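Local coordinates for L-isoleucine-4-hydroxylase (Bacillus thuringiensis, PDB 6LNH), which hydroxylates L-isoleucine to (4S)-4-hydroxy-L-isoleucine, using iron, 2-oxoglutarate and oxygen, and also oxidises several other aliphatic and sulfur-containing L-amino acids, at residues W168-D173 against V221-T226. Numbering follows the deposited sequence.
Sequences WLHKDD and VFHAVT. With FE (Fe (III) ion), chain M.
His170 and His223 share one rotamer, CG lodged between backbone N and carbonyl carbon (chi1 64° and 74°), which swings both imidazoles to the same iron. Their NE2 atoms bind it at 2.4 Å from His170 and 2.6 Å from His223, with ring planes steeply inclined. Asp172 OD1 reaches the iron only at a long 2.8 Å; its carboxylate stands nearly perpendicular to the His223 ring, meeting CE1 at the edge. This is the HxD...H facial triad of the cupin-like 2-oxoglutarate/Fe dioxygenases, with two waters also on the iron, one of which donates to Asp172 OD2. One second-shell bond helps hold the ring of His170: its ND1 gives a nearly straight bond (175°) to Trp168 O, 2.8 Å away and in the imidazole plane. The backbones carrying the two histidines form a single antiparallel bridge, His170 N to His223 O and His223 N to His170 O both measuring 2.9 Å, and His223 O also lies over one face of the His170 ring. Farther from the iron, extended Lys171 lays CE over the Phe222 face, 3.7 Å from the centroid, with NZ in an off-centre cation-pi contact. Phe217, on strand 214-218 of the larger sheet, stacks on the His223 ring.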
ATOM      1  N   TRP C 168      -6.559 -22.213 -10.051  1.00 42.64           N
ATOM      2  CA  TRP C 168      -5.139 -21.971 -10.351  1.00 34.76           C
ATOM      3  C   TRP C 168      -4.876 -21.809 -11.854  1.00 36.16           C
ATOM      4  O   TRP C 168      -5.764 -21.373 -12.591  1.00 40.32           O
ATOM      5  CB  TRP C 168      -4.284 -23.097  -9.749  1.00 37.61           C
ATOM      6  CG  TRP C 168      -2.767 -22.875  -9.700  1.00 39.35           C
ATOM      7  CD1 TRP C 168      -1.807 -23.745 -10.130  1.00 39.09           C
ATOM      8  CD2 TRP C 168      -2.064 -21.730  -9.187  1.00 40.18           C
ATOM      9  NE1 TRP C 168      -0.556 -23.218  -9.921  1.00 38.68           N
ATOM     10  CE2 TRP C 168      -0.685 -21.982  -9.344  1.00 39.91           C
ATOM     11  CE3 TRP C 168      -2.466 -20.518  -8.615  1.00 41.26           C
ATOM     12  CZ2 TRP C 168       0.288 -21.070  -8.955  1.00 40.67           C
ATOM     13  CZ3 TRP C 168      -1.490 -19.614  -8.227  1.00 41.97           C
ATOM     14  CH2 TRP C 168      -0.132 -19.898  -8.397  1.00 41.41           C
ATOM     15  N   LEU C 169      -3.654 -22.113 -12.307  1.00 34.04           N
ATOM     16  CA  LEU C 169      -3.240 -21.862 -13.687  1.00 34.63           C
ATOM     17  C   LEU C 169      -4.164 -22.559 -14.678  1.00 41.67           C
ATOM     18  O   LEU C 169      -4.647 -23.669 -14.422  1.00 39.02           O
ATOM     19  CB  LEU C 169      -1.794 -22.327 -13.899  1.00 34.14           C
ATOM     20  CG  LEU C 169      -0.728 -21.536 -13.149  1.00 44.95           C
ATOM     21  CD1 LEU C 169       0.567 -22.312 -13.196  1.00 37.15           C
ATOM     22  CD2 LEU C 169      -0.572 -20.144 -13.759  1.00 34.93           C
ATOM     23  N   HIS C 170      -4.416 -21.899 -15.811  1.00 41.09           N
ATOM     24  CA  HIS C 170      -5.409 -22.388 -16.760  1.00 40.02           C
ATOM     25  C   HIS C 170      -5.316 -21.602 -18.062  1.00 41.91           C
ATOM     26  O   HIS C 170      -4.588 -20.610 -18.173  1.00 38.70           O
ATOM     27  CB  HIS C 170      -6.801 -22.262 -16.206  1.00 42.75           C
ATOM     28  CG  HIS C 170      -7.221 -20.849 -15.970  1.00 43.93           C
ATOM     29  ND1 HIS C 170      -7.014 -20.193 -14.775  1.00 47.17           N
ATOM     30  CD2 HIS C 170      -7.831 -19.966 -16.789  1.00 40.95           C
ATOM     31  CE1 HIS C 170      -7.454 -18.953 -14.881  1.00 43.29           C
ATOM     32  NE2 HIS C 170      -7.943 -18.789 -16.098  1.00 51.74           N
ATOM     33  N   LYS C 171      -6.095 -22.061 -19.041  1.00 40.40           N
ATOM     34  CA  LYS C 171      -6.351 -21.352 -20.283  1.00 37.18           C
ATOM     35  C   LYS C 171      -7.850 -21.130 -20.394  1.00 35.95           C
ATOM     36  O   LYS C 171      -8.646 -21.998 -20.018  1.00 36.41           O
ATOM     37  CB  LYS C 171      -5.824 -22.139 -21.471  1.00 34.47           C
ATOM     38  CG  LYS C 171      -4.341 -22.389 -21.361  1.00 40.85           C
ATOM     39  CD  LYS C 171      -3.805 -23.162 -22.541  1.00 41.53           C
ATOM     40  CE  LYS C 171      -2.309 -23.403 -22.391  1.00 41.06           C
ATOM     41  NZ  LYS C 171      -1.753 -24.212 -23.512  1.00 42.36           N
ATOM     42  N   ASP C 172      -8.200 -19.943 -20.895  1.00 43.20           N
ATOM     43  CA  ASP C 172      -9.627 -19.587 -21.074  1.00 41.67           C
ATOM     44  C   ASP C 172     -10.155 -20.261 -22.339  1.00 37.00           C
ATOM     45  O   ASP C 172      -9.336 -20.650 -23.194  1.00 33.39           O
ATOM     46  CB  ASP C 172      -9.810 -18.070 -21.152  1.00 41.02           C
ATOM     47  CG  ASP C 172      -9.509 -17.353 -19.849  1.00 38.31           C
ATOM     48  OD1 ASP C 172      -9.431 -18.035 -18.808  1.00 42.89           O
ATOM     49  OD2 ASP C 172      -9.354 -16.117 -19.887  1.00 42.41           O
ATOM     50  N   ASP C 173     -11.476 -20.379 -22.449  1.00 30.96           N
ATOM     51  CA  ASP C 173     -12.089 -21.005 -23.619  1.00 43.56           C
ATOM     52  C   ASP C 173     -11.823 -20.224 -24.899  1.00 38.83           C
ATOM     53  O   ASP C 173     -11.688 -20.822 -25.972  1.00 38.62           O
ATOM     54  CB  ASP C 173     -13.599 -21.159 -23.405  1.00 47.02           C
ATOM     55  CG  ASP C 173     -13.940 -22.225 -22.379  1.00 49.04           C
ATOM     56  OD1 ASP C 173     -13.086 -23.096 -22.120  1.00 46.37           O
ATOM     57  OD2 ASP C 173     -15.065 -22.194 -21.833  1.00 51.93           O
ATOM     58  N   VAL C 221      -0.085 -19.584 -23.440  1.00 40.30           N
ATOM     59  CA  VAL C 221       0.440 -19.643 -22.086  1.00 41.14           C
ATOM     60  C   VAL C 221      -0.715 -19.889 -21.129  1.00 39.05           C
ATOM     61  O   VAL C 221      -1.885 -19.684 -21.457  1.00 37.77           O
ATOM     62  CB  VAL C 221       1.187 -18.353 -21.682  1.00 41.02           C
ATOM     63  CG1 VAL C 221       2.431 -18.164 -22.531  1.00 48.67           C
ATOM     64  CG2 VAL C 221       0.260 -17.146 -21.793  1.00 35.52           C
ATOM     65  N   PHE C 222      -0.367 -20.346 -19.935  1.00 38.71           N
ATOM     66  CA  PHE C 222      -1.326 -20.418 -18.849  1.00 39.10           C
ATOM     67  C   PHE C 222      -1.350 -19.090 -18.109  1.00 39.65           C
ATOM     68  O   PHE C 222      -0.380 -18.328 -18.111  1.00 35.99           O
ATOM     69  CB  PHE C 222      -0.977 -21.542 -17.872  1.00 36.93           C
ATOM     70  CG  PHE C 222      -1.136 -22.919 -18.444  1.00 40.75           C
ATOM     71  CD1 PHE C 222      -0.170 -23.451 -19.281  1.00 40.42           C
ATOM     72  CD2 PHE C 222      -2.245 -23.688 -18.133  1.00 35.12           C
ATOM     73  CE1 PHE C 222      -0.311 -24.721 -19.805  1.00 39.75           C
ATOM     74  CE2 PHE C 222      -2.392 -24.958 -18.654  1.00 41.79           C
ATOM     75  CZ  PHE C 222      -1.422 -25.475 -19.492  1.00 42.26           C
ATOM     76  N   HIS C 223      -2.481 -18.814 -17.473  1.00 33.34           N
ATOM     77  CA  HIS C 223      -2.587 -17.660 -16.602  1.00 37.48           C
ATOM     78  C   HIS C 223      -3.413 -18.044 -15.387  1.00 37.73           C
ATOM     79  O   HIS C 223      -4.055 -19.096 -15.347  1.00 38.28           O
ATOM     80  CB  HIS C 223      -3.202 -16.451 -17.324  1.00 39.54           C
ATOM     81  CG  HIS C 223      -4.676 -16.568 -17.559  1.00 39.47           C
ATOM     82  ND1 HIS C 223      -5.207 -16.967 -18.767  1.00 42.29           N
ATOM     83  CD2 HIS C 223      -5.731 -16.348 -16.739  1.00 36.15           C
ATOM     84  CE1 HIS C 223      -6.526 -16.980 -18.683  1.00 41.81           C
ATOM     85  NE2 HIS C 223      -6.868 -16.610 -17.463  1.00 39.11           N
ATOM     86  N   ALA C 224      -3.385 -17.169 -14.390  1.00 36.40           N
ATOM     87  CA  ALA C 224      -4.207 -17.331 -13.204  1.00 33.85           C
ATOM     88  C   ALA C 224      -4.363 -15.963 -12.566  1.00 35.65           C
ATOM     89  O   ALA C 224      -3.606 -15.033 -12.855  1.00 30.61           O
ATOM     90  CB  ALA C 224      -3.594 -18.330 -12.217  1.00 34.65           C
ATOM     91  N   VAL C 225      -5.351 -15.852 -11.690  1.00 34.13           N
ATOM     92  CA  VAL C 225      -5.513 -14.672 -10.854  1.00 35.73           C
ATOM     93  C   VAL C 225      -5.534 -15.134  -9.402  1.00 34.15           C
ATOM     94  O   VAL C 225      -6.318 -16.015  -9.027  1.00 39.17           O
ATOM     95  CB  VAL C 225      -6.763 -13.854 -11.231  1.00 34.76           C
ATOM     96  CG1 VAL C 225      -8.047 -14.654 -11.064  1.00 37.65           C
ATOM     97  CG2 VAL C 225      -6.808 -12.560 -10.432  1.00 33.32           C
ATOM     98  N   THR C 226      -4.635 -14.568  -8.606  1.00 35.97           N
ATOM     99  CA  THR C 226      -4.529 -14.883  -7.192  1.00 35.94           C
ATOM    100  C   THR C 226      -5.846 -14.569  -6.477  1.00 33.95           C
ATOM    101  O   THR C 226      -6.580 -13.663  -6.885  1.00 35.33           O
ATOM    102  CB  THR C 226      -3.350 -14.089  -6.614  1.00 41.27           C
ATOM    103  OG1 THR C 226      -2.118 -14.675  -7.059  1.00 45.30           O
ATOM    104  CG2 THR C 226      -3.366 -13.995  -5.093  1.00 47.03           C
TER
HETATM  105 FE    FE M 301      -9.201 -16.758 -16.370  1.00 42.60          FE
HETATM  106  O   HOH W   1      -7.121 -18.348 -11.523  1.00 41.76           O
HETATM  107  O   HOH W   2      -9.304 -14.794 -17.582  1.00 37.76           O
HETATM  108  O   HOH W   3     -11.442 -16.061 -15.888  1.00 47.83           O